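Local coordinates for protein DNA primase (Aquifex aeolicus, PDB 2AU3) that probably synthesises the short RNA primers from which DNA polymerase starts during DNA replication, at residues I99-D102 with E103-V107; V157-N161 with D162-A166; S5-D8 with E9-E13. All blocks are in the same frame, centred on the assembly; numbering follows the deposited sequence.

Interaction 1: I99-D102 with E103-V107; sequences ISKD and EKVYV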
loop_
_atom_site.group_PDB
_atom_site.type_symbol
_atom_site.label_atom_id
_atom_site.label_comp_id
_atom_site.label_asym_id
_atom_site.label_seq_id
_atom_site.Cartn_x
_atom_site.Cartn_y
_atom_site.Cartn_z
ATOM N N ILE A 99 22.807 4.565 -18.369
ATOM C CA ILE A 99 21.629 4.259 -17.550
ATOM C C ILE A 99 22.027 3.326 -16.420
ATOM O O ILE A 99 22.442 2.202 -16.658
ATOM C CB ILE A 99 20.473 3.611 -18.369
ATOM C CG1 ILE A 99 20.167 4.386 -19.661
ATOM C CG2 ILE A 99 19.221 3.472 -17.502
ATOM C CD1 ILE A 99 19.593 5.755 -19.462
ATOM N N SER A 100 21.897 3.794 -15.190
ATOM C CA SER A 100 22.288 2.998 -14.038
ATOM C C SER A 100 21.396 1.759 -13.868
ATOM O O SER A 100 20.192 1.796 -14.179
ATOM C CB SER A 100 22.226 3.842 -12.777
ATOM O OG SER A 100 20.891 4.194 -12.498
ATOM N N LYS A 101 21.990 0.678 -13.367
ATOM C CA LYS A 101 21.242 -0.530 -13.014
ATOM C C LYS A 101 20.111 -0.169 -12.068
ATOM O O LYS A 101 18.984 -0.643 -12.196
ATOM C CB LYS A 101 22.159 -1.540 -12.341
ATOM C CG LYS A 101 21.454 -2.781 -11.807
ATOM C CD LYS A 101 22.212 -4.044 -12.210
ATOM C CE LYS A 101 22.970 -4.619 -11.048
ATOM N NZ LYS A 101 24.156 -5.448 -11.469
ATOM N N ASP A 102 20.454 0.677 -11.112
ATOM C CA ASP A 102 19.542 1.225 -10.140
ATOM C C ASP A 102 18.226 1.704 -10.767
ATOM O O ASP A 102 17.151 1.281 -10.355
ATOM C CB ASP A 102 20.263 2.364 -9.429
ATOM C CG ASP A 102 19.504 2.890 -8.254
ATOM O OD1 ASP A 102 18.782 2.101 -7.621
ATOM O OD2 ASP A 102 19.604 4.077 -7.879
ATOM N N GLU A 103 18.326 2.591 -11.753
ATOM C CA GLU A 103 17.185 3.031 -12.554
ATOM C C GLU A 103 16.440 1.856 -13.217
ATOM O O GLU A 103 15.205 1.850 -13.288
ATOM C CB GLU A 103 17.676 3.973 -13.655
ATOM C CG GLU A 103 16.803 5.188 -13.906
ATOM C CD GLU A 103 16.603 6.040 -12.668
ATOM O OE1 GLU A 103 17.564 6.728 -12.249
ATOM O OE2 GLU A 103 15.480 6.023 -12.122
ATOM N N LYS A 104 17.202 0.881 -13.719
ATOM C CA LYS A 104 16.617 -0.247 -14.439
ATOM C C LYS A 104 15.808 -1.132 -13.510
ATOM O O LYS A 104 14.809 -1.694 -13.924
ATOM C CB LYS A 104 17.682 -1.085 -15.152
ATOM C CG LYS A 104 18.415 -0.405 -16.303
ATOM C CD LYS A 104 19.485 -1.356 -16.911
ATOM C CE LYS A 104 19.927 -2.459 -15.895
ATOM N NZ LYS A 104 21.038 -3.374 -16.334
ATOM N N VAL A 105 16.278 -1.291 -12.278
ATOM C CA VAL A 105 15.543 -2.052 -11.254
ATOM C C VAL A 105 14.090 -1.537 -11.122
ATOM O O VAL A 105 13.121 -2.297 -11.269
ATOM C CB VAL A 105 16.330 -2.053 -9.913
ATOM C CG1 VAL A 105 15.481 -2.588 -8.729
ATOM C CG2 VAL A 105 17.599 -2.906 -10.061
ATOM N N TYR A 106 13.941 -0.225 -10.937
ATOM C CA TYR A 106 12.613 0.365 -10.766
ATOM C C TYR A 106 11.788 0.214 -12.026
ATOM O O TYR A 106 10.586 -0.027 -11.962
ATOM C CB TYR A 106 12.723 1.850 -10.363
ATOM C CG TYR A 106 13.199 2.015 -8.934
ATOM C CD1 TYR A 106 12.312 1.828 -7.854
ATOM C CD2 TYR A 106 14.531 2.302 -8.652
ATOM C CE1 TYR A 106 12.742 1.960 -6.526
ATOM C CE2 TYR A 106 14.985 2.416 -7.323
ATOM C CZ TYR A 106 14.081 2.245 -6.260
ATOM O OH TYR A 106 14.517 2.354 -4.948
ATOM N N VAL A 107 12.438 0.337 -13.183
ATOM C CA VAL A 107 11.730 0.176 -14.432
ATOM C C VAL A 107 11.292 -1.274 -14.595
ATOM O O VAL A 107 10.201 -1.525 -15.100
ATOM C CB VAL A 107 12.548 0.679 -15.653
ATOM C CG1 VAL A 107 11.954 0.174 -16.979
ATOM C CG2 VAL A 107 12.610 2.201 -15.647
#
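Ser-100 and Glu-103 meet in the N-cap of helix 101-122: the hydroxyl oxygen OG of Ser-100 accepts the backbone N-H of Glu-103 at 3.1 Å, and the bond is nearly straight (167°). The serine OG sits between its own backbone N and carbonyl carbon, which turns it over the first helical turn. Behind it the main chain takes over, with Lys-104 N donating to Ser-100 O and Val-105 N to Lys-101 O at 2.8 Å. With an alanine here the N-H of Glu-103 would probably lose its side-chain acceptor, and the first turn would be likely to fray more easily. Glu-103 CB lies 3.4 Å from Ser-100 OG, and the chain, bent at chi2, carries its carboxylate to a salt bridge with Arg-11. The poorly ordered Ile-99 lays its CG2 against CG of Lys-104 at 4.1 Å, a loose apolar touch.

Across the first turn Asp-102 and Tyr-106 lie side by side and point the same way, their carboxylate and ring planes 66° apart. Asp-102 OD1 comes within 3.8 Å of Tyr-106 CE2, but its salt bridge is with Arg-223, while the tyrosine ring has a cation-pi partner in Arg-199. Both side chains thus reach from the helix start to arginines that follow later in the chain. The Lys-104 chain is kinked at its third torsion, close to eclipsed at -23°, and this folds CE back to 3.7 Å from Lys-101 CA.

Interaction 2: V157-N161 with D162-A166; sequences VLKEN and DLLEA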
loop_
_atom_site.group_PDB
_atom_site.type_symbol
_atom_site.label_atom_id
_atom_site.label_comp_id
_atom_site.label_asym_id
_atom_site.label_seq_id
_atom_site.Cartn_x
_atom_site.Cartn_y
_atom_site.Cartn_z
ATOM N N VAL A 157 9.487 -11.332 -21.276
ATOM C CA VAL A 157 9.271 -9.881 -21.290
ATOM C C VAL A 157 10.475 -9.143 -20.738
ATOM O O VAL A 157 10.808 -8.058 -21.212
ATOM C CB VAL A 157 7.956 -9.392 -20.590
ATOM C CG1 VAL A 157 6.794 -10.347 -20.781
ATOM C CG2 VAL A 157 8.186 -9.052 -19.135
ATOM N N LEU A 158 11.115 -9.729 -19.739
ATOM C CA LEU A 158 12.278 -9.129 -19.113
ATOM C C LEU A 158 13.431 -9.047 -20.121
ATOM O O LEU A 158 14.009 -7.978 -20.335
ATOM C CB LEU A 158 12.692 -9.970 -17.903
ATOM C CG LEU A 158 12.442 -9.452 -16.477
ATOM C CD1 LEU A 158 11.505 -8.256 -16.414
ATOM C CD2 LEU A 158 12.028 -10.571 -15.508
ATOM N N LYS A 159 13.746 -10.187 -20.735
ATOM C CA LYS A 159 14.789 -10.257 -21.761
ATOM C C LYS A 159 14.495 -9.315 -22.930
ATOM O O LYS A 159 15.372 -8.551 -23.334
ATOM C CB LYS A 159 14.994 -11.707 -22.245
ATOM C CG LYS A 159 15.642 -12.604 -21.203
ATOM C CD LYS A 159 15.758 -14.040 -21.714
ATOM C CE LYS A 159 16.673 -14.852 -20.823
ATOM N NZ LYS A 159 17.080 -16.165 -21.440
ATOM N N GLU A 160 13.258 -9.344 -23.443
ATOM C CA GLU A 160 12.821 -8.467 -24.545
ATOM C C GLU A 160 13.022 -6.973 -24.224
ATOM O O GLU A 160 13.228 -6.169 -25.125
ATOM C CB GLU A 160 11.326 -8.673 -24.858
ATOM C CG GLU A 160 10.966 -9.837 -25.778
ATOM C CD GLU A 160 9.465 -9.878 -26.109
ATOM O OE1 GLU A 160 8.624 -9.788 -25.183
ATOM O OE2 GLU A 160 9.118 -10.001 -27.305
ATOM N N ASN A 161 12.879 -6.619 -22.942
ATOM C CA ASN A 161 12.961 -5.236 -22.483
ATOM C C ASN A 161 14.331 -4.907 -21.909
ATOM O O ASN A 161 14.590 -3.770 -21.493
ATOM C CB ASN A 161 11.867 -4.953 -21.451
ATOM C CG ASN A 161 10.513 -4.707 -22.093
ATOM O OD1 ASN A 161 10.184 -3.580 -22.469
ATOM N ND2 ASN A 161 9.720 -5.762 -22.228
ATOM N N ASP A 162 15.190 -5.922 -21.869
ATOM C CA ASP A 162 16.577 -5.784 -21.438
ATOM C C ASP A 162 16.643 -5.447 -19.947
ATOM O O ASP A 162 17.470 -4.649 -19.506
ATOM C CB ASP A 162 17.317 -4.731 -22.304
ATOM C CG ASP A 162 18.788 -4.658 -21.989
ATOM O OD1 ASP A 162 19.352 -5.701 -21.568
ATOM O OD2 ASP A 162 19.459 -3.595 -22.095
ATOM N N LEU A 163 15.763 -6.082 -19.178
ATOM C CA LEU A 163 15.547 -5.736 -17.782
ATOM C C LEU A 163 15.818 -6.921 -16.849
ATOM O O LEU A 163 15.638 -6.798 -15.648
ATOM C CB LEU A 163 14.110 -5.245 -17.584
ATOM C CG LEU A 163 13.710 -3.906 -18.226
ATOM C CD1 LEU A 163 12.208 -3.621 -18.033
ATOM C CD2 LEU A 163 14.538 -2.786 -17.659
ATOM N N LEU A 164 16.243 -8.058 -17.399
ATOM C CA LEU A 164 16.404 -9.283 -16.593
ATOM C C LEU A 164 17.461 -9.130 -15.500
ATOM O O LEU A 164 17.242 -9.449 -14.335
ATOM C CB LEU A 164 16.767 -10.459 -17.481
ATOM C CG LEU A 164 16.941 -11.804 -16.774
ATOM C CD1 LEU A 164 15.688 -12.148 -15.908
ATOM C CD2 LEU A 164 17.207 -12.899 -17.793
ATOM N N GLU A 165 18.612 -8.635 -15.889
ATOM C CA GLU A 165 19.725 -8.505 -14.965
ATOM C C GLU A 165 19.394 -7.507 -13.842
ATOM O O GLU A 165 19.623 -7.782 -12.668
ATOM C CB GLU A 165 20.998 -8.095 -15.713
ATOM C CG GLU A 165 21.474 -9.125 -16.723
ATOM C CD GLU A 165 20.780 -9.020 -18.083
ATOM O OE1 GLU A 165 19.910 -8.130 -18.269
ATOM O OE2 GLU A 165 21.111 -9.843 -18.977
ATOM N N ALA A 166 18.799 -6.373 -14.194
ATOM C CA ALA A 166 18.284 -5.470 -13.166
ATOM C C ALA A 166 17.273 -6.165 -12.262
ATOM O O ALA A 166 17.337 -6.019 -11.042
ATOM C CB ALA A 166 17.673 -4.256 -13.780
#
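Leu-163 N returns to Leu-158 O at 2.8 Å, the 6→1 bond of a Schellman motif that closes helix 151-161. The 5→2 bond runs from Asp-162 N to Lys-159 O at 3.0 Å, and its donor stands well above the carbonyl plane instead of near it. Asp-162 is where the chain leaves the helix, with a positive phi of 67°.

The carbonyls of Val-157, Leu-158 and Lys-159 all have donors. Leu-158 O also takes a weak bond from Asn-161 N. Val-157 O receives the same N-H weakly, but more firmly the side-chain amide of Asn-161, whose ND2 lies 2.7 Å from it. That bond is nearly straight, at 169°, and the acceptor lies in the plane of the amide, so the Asn-161 amide is pinned back along its own helix.

Apolar side chains close over the polar turn. The CD1 methyl of Leu-158 meets CB of Leu-163 at 4.1 Å, and its CD2 faces Leu-164 CD1, the leucines crossing at about a right angle. From the solvent side the extended Lys-159 chain runs beside Leu-164, CE to CD2 at 3.6 Å.

Leu-163 is in turn the N-cap residue of helix 164-168. This joint between two helices packs on helix 101-122, with Leu-158 on Val-112, Leu-163 on Val-107 and Ala-166 on Lys-104, while Leu-164 touches Tyr-181 in a loop.

Interaction 3: S5-D8 with E9-E13; sequences SDID and ELRRE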
loop_
_atom_site.group_PDB
_atom_site.type_symbol
_atom_site.label_atom_id
_atom_site.label_comp_id
_atom_site.label_asym_id
_atom_site.label_seq_id
_atom_site.Cartn_x
_atom_site.Cartn_y
_atom_site.Cartn_z
ATOM N N SER A 5 21.662 12.419 -13.371
ATOM C CA SER A 5 21.371 11.394 -14.390
ATOM C C SER A 5 20.479 11.856 -15.551
ATOM O O SER A 5 19.486 12.537 -15.343
ATOM C CB SER A 5 20.817 10.112 -13.745
ATOM O OG SER A 5 19.400 10.076 -13.728
ATOM N N ASP A 6 20.844 11.458 -16.770
ATOM C CA ASP A 6 20.125 11.870 -17.982
ATOM C C ASP A 6 18.628 11.623 -17.877
ATOM O O ASP A 6 17.817 12.460 -18.292
ATOM C CB ASP A 6 20.647 11.128 -19.212
ATOM C CG ASP A 6 22.077 11.486 -19.555
ATOM O OD1 ASP A 6 22.608 12.445 -18.961
ATOM O OD2 ASP A 6 22.750 10.854 -20.414
ATOM N N ILE A 7 18.274 10.452 -17.343
ATOM C CA ILE A 7 16.897 10.013 -17.286
ATOM C C ILE A 7 16.064 10.827 -16.285
ATOM O O ILE A 7 14.914 11.151 -16.554
ATOM C CB ILE A 7 16.822 8.486 -16.977
ATOM C CG1 ILE A 7 15.424 7.959 -17.254
ATOM C CG2 ILE A 7 17.251 8.189 -15.562
ATOM C CD1 ILE A 7 15.128 7.888 -18.726
ATOM N N ASP A 8 16.644 11.143 -15.134
ATOM C CA ASP A 8 15.964 11.979 -14.160
ATOM C C ASP A 8 15.789 13.402 -14.744
ATOM O O ASP A 8 14.716 14.000 -14.656
ATOM C CB ASP A 8 16.782 12.011 -12.863
ATOM C CG ASP A 8 16.143 12.866 -11.773
ATOM O OD1 ASP A 8 14.927 12.697 -11.474
ATOM O OD2 ASP A 8 16.802 13.721 -11.138
ATOM N N GLU A 9 16.850 13.916 -15.352
ATOM C CA GLU A 9 16.808 15.217 -16.014
ATOM C C GLU A 9 15.781 15.221 -17.145
ATOM O O GLU A 9 15.043 16.181 -17.323
ATOM C CB GLU A 9 18.215 15.586 -16.538
ATOM C CG GLU A 9 19.218 15.901 -15.433
ATOM C CD GLU A 9 18.773 17.042 -14.502
ATOM O OE1 GLU A 9 18.348 18.131 -15.003
ATOM O OE2 GLU A 9 18.894 16.873 -13.264
ATOM N N LEU A 10 15.708 14.130 -17.894
ATOM C CA LEU A 10 14.685 14.021 -18.933
ATOM C C LEU A 10 13.303 14.075 -18.311
ATOM O O LEU A 10 12.441 14.810 -18.775
ATOM C CB LEU A 10 14.840 12.733 -19.743
ATOM C CG LEU A 10 13.759 12.476 -20.794
ATOM C CD1 LEU A 10 13.606 13.661 -21.769
ATOM C CD2 LEU A 10 13.999 11.163 -21.548
ATOM N N ARG A 11 13.081 13.283 -17.268
ATOM C CA ARG A 11 11.752 13.222 -16.695
ATOM C C ARG A 11 11.297 14.583 -16.171
ATOM O O ARG A 11 10.149 14.943 -16.355
ATOM C CB ARG A 11 11.672 12.213 -15.576
ATOM C CG ARG A 11 11.836 10.786 -16.015
ATOM C CD ARG A 11 12.308 9.945 -14.891
ATOM N NE ARG A 11 12.075 8.542 -15.144
ATOM C CZ ARG A 11 12.764 7.582 -14.571
ATOM N NH1 ARG A 11 13.733 7.894 -13.701
ATOM N NH2 ARG A 11 12.468 6.319 -14.834
ATOM N N ARG A 12 12.198 15.311 -15.516
ATOM C CA ARG A 12 11.889 16.667 -15.022
ATOM C C ARG A 12 11.427 17.625 -16.142
ATOM O O ARG A 12 10.480 18.400 -15.968
ATOM C CB ARG A 12 13.084 17.268 -14.275
ATOM C CG ARG A 12 13.409 16.606 -12.914
ATOM C CD ARG A 12 14.838 16.946 -12.405
ATOM N NE ARG A 12 15.158 16.291 -11.132
ATOM C CZ ARG A 12 14.846 16.776 -9.929
ATOM N NH1 ARG A 12 14.207 17.934 -9.814
ATOM N NH2 ARG A 12 15.172 16.093 -8.829
ATOM N N GLU A 13 12.082 17.542 -17.293
ATOM C CA GLU A 13 11.808 18.422 -18.424
ATOM C C GLU A 13 10.485 18.117 -19.148
ATOM O O GLU A 13 9.874 19.026 -19.729
ATOM C CB GLU A 13 12.970 18.344 -19.419
ATOM C CG GLU A 13 12.838 19.287 -20.611
ATOM C CD GLU A 13 13.246 20.716 -20.285
ATOM O OE1 GLU A 13 13.555 21.016 -19.095
ATOM O OE2 GLU A 13 13.246 21.544 -21.218
HETATM O O HOH W 1 14.219 10.255 -11.937
#
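Ser-5 O and Glu-9 N form the first of four successive i to i+4 bonds in helix 6-13, at 3.0 Å and 174°. Asp-6 O, Ile-7 O and Asp-8 O follow in turn as acceptors for the backbone N-H groups of Leu-10, Arg-11 and Arg-12, so this is a regular alpha-helix from its first residue, in the N-terminal zinc-binding domain. Ser-5 holds the N-cap position, its OG accepting Asp-8 N in a rather long bond of 3.3 Å.

Among the side chains, CG1 of Ile-7 sits over the centre of the Arg-11 guanidinium, 3.8 Å from CZ. With CG1 anti to the backbone N (chi1 -166°), Ile-7 brings this branch against one face of the flat group. The end of Arg-11 is held by other parts of the chain, NH2 bonding to the hydroxyl of Tyr-79 and NH1 in a salt bridge with Glu-103, so the isoleucine packs against a group whose orientation is fixed from the far end. Ile-7 and Leu-10 also pack on Ile-68 of helix 67-75, and on helix 79-90 through Phe-80, Ala-83 and Ala-87.

Asp-8 lies between two arginines, linked to Arg-11 by a water and to Arg-12 directly. That water donates to Asp-8 OD1 at 2.6 Å and accepts from Arg-11 NH1 at 3.0 Å. Asp-8 OD2 forms a salt bridge with Arg-12, which probably also eases the nearness of the Glu-9 carboxylate. Asp-8 OD2 lies at the edge of the Arg-12 guanidinium, in its plane, yet Arg-12 NE approaches that oxygen from above the carboxylate plane, at 3.1 Å.

Overall arrangement
Along the chain the order is interaction 3, then 1, then 2, and interaction 1 stands between the others in space as well. Its centre is about 13 Å from that of interaction 3 and about 11 Å from that of interaction 2, whereas the centres of 2 and 3 are about 22 Å apart and their nearest atoms about 10 Å. The start of helix 101-122 thus bridges two regions: Glu-103 holds helix 6-13 of the zinc-binding domain through Arg-11, while Lys-104, Val-105 and Val-107 pack on residues 162-166 in the N-terminal part of the catalytic core. The geometry is consistent with this helix start helping to join the two domains.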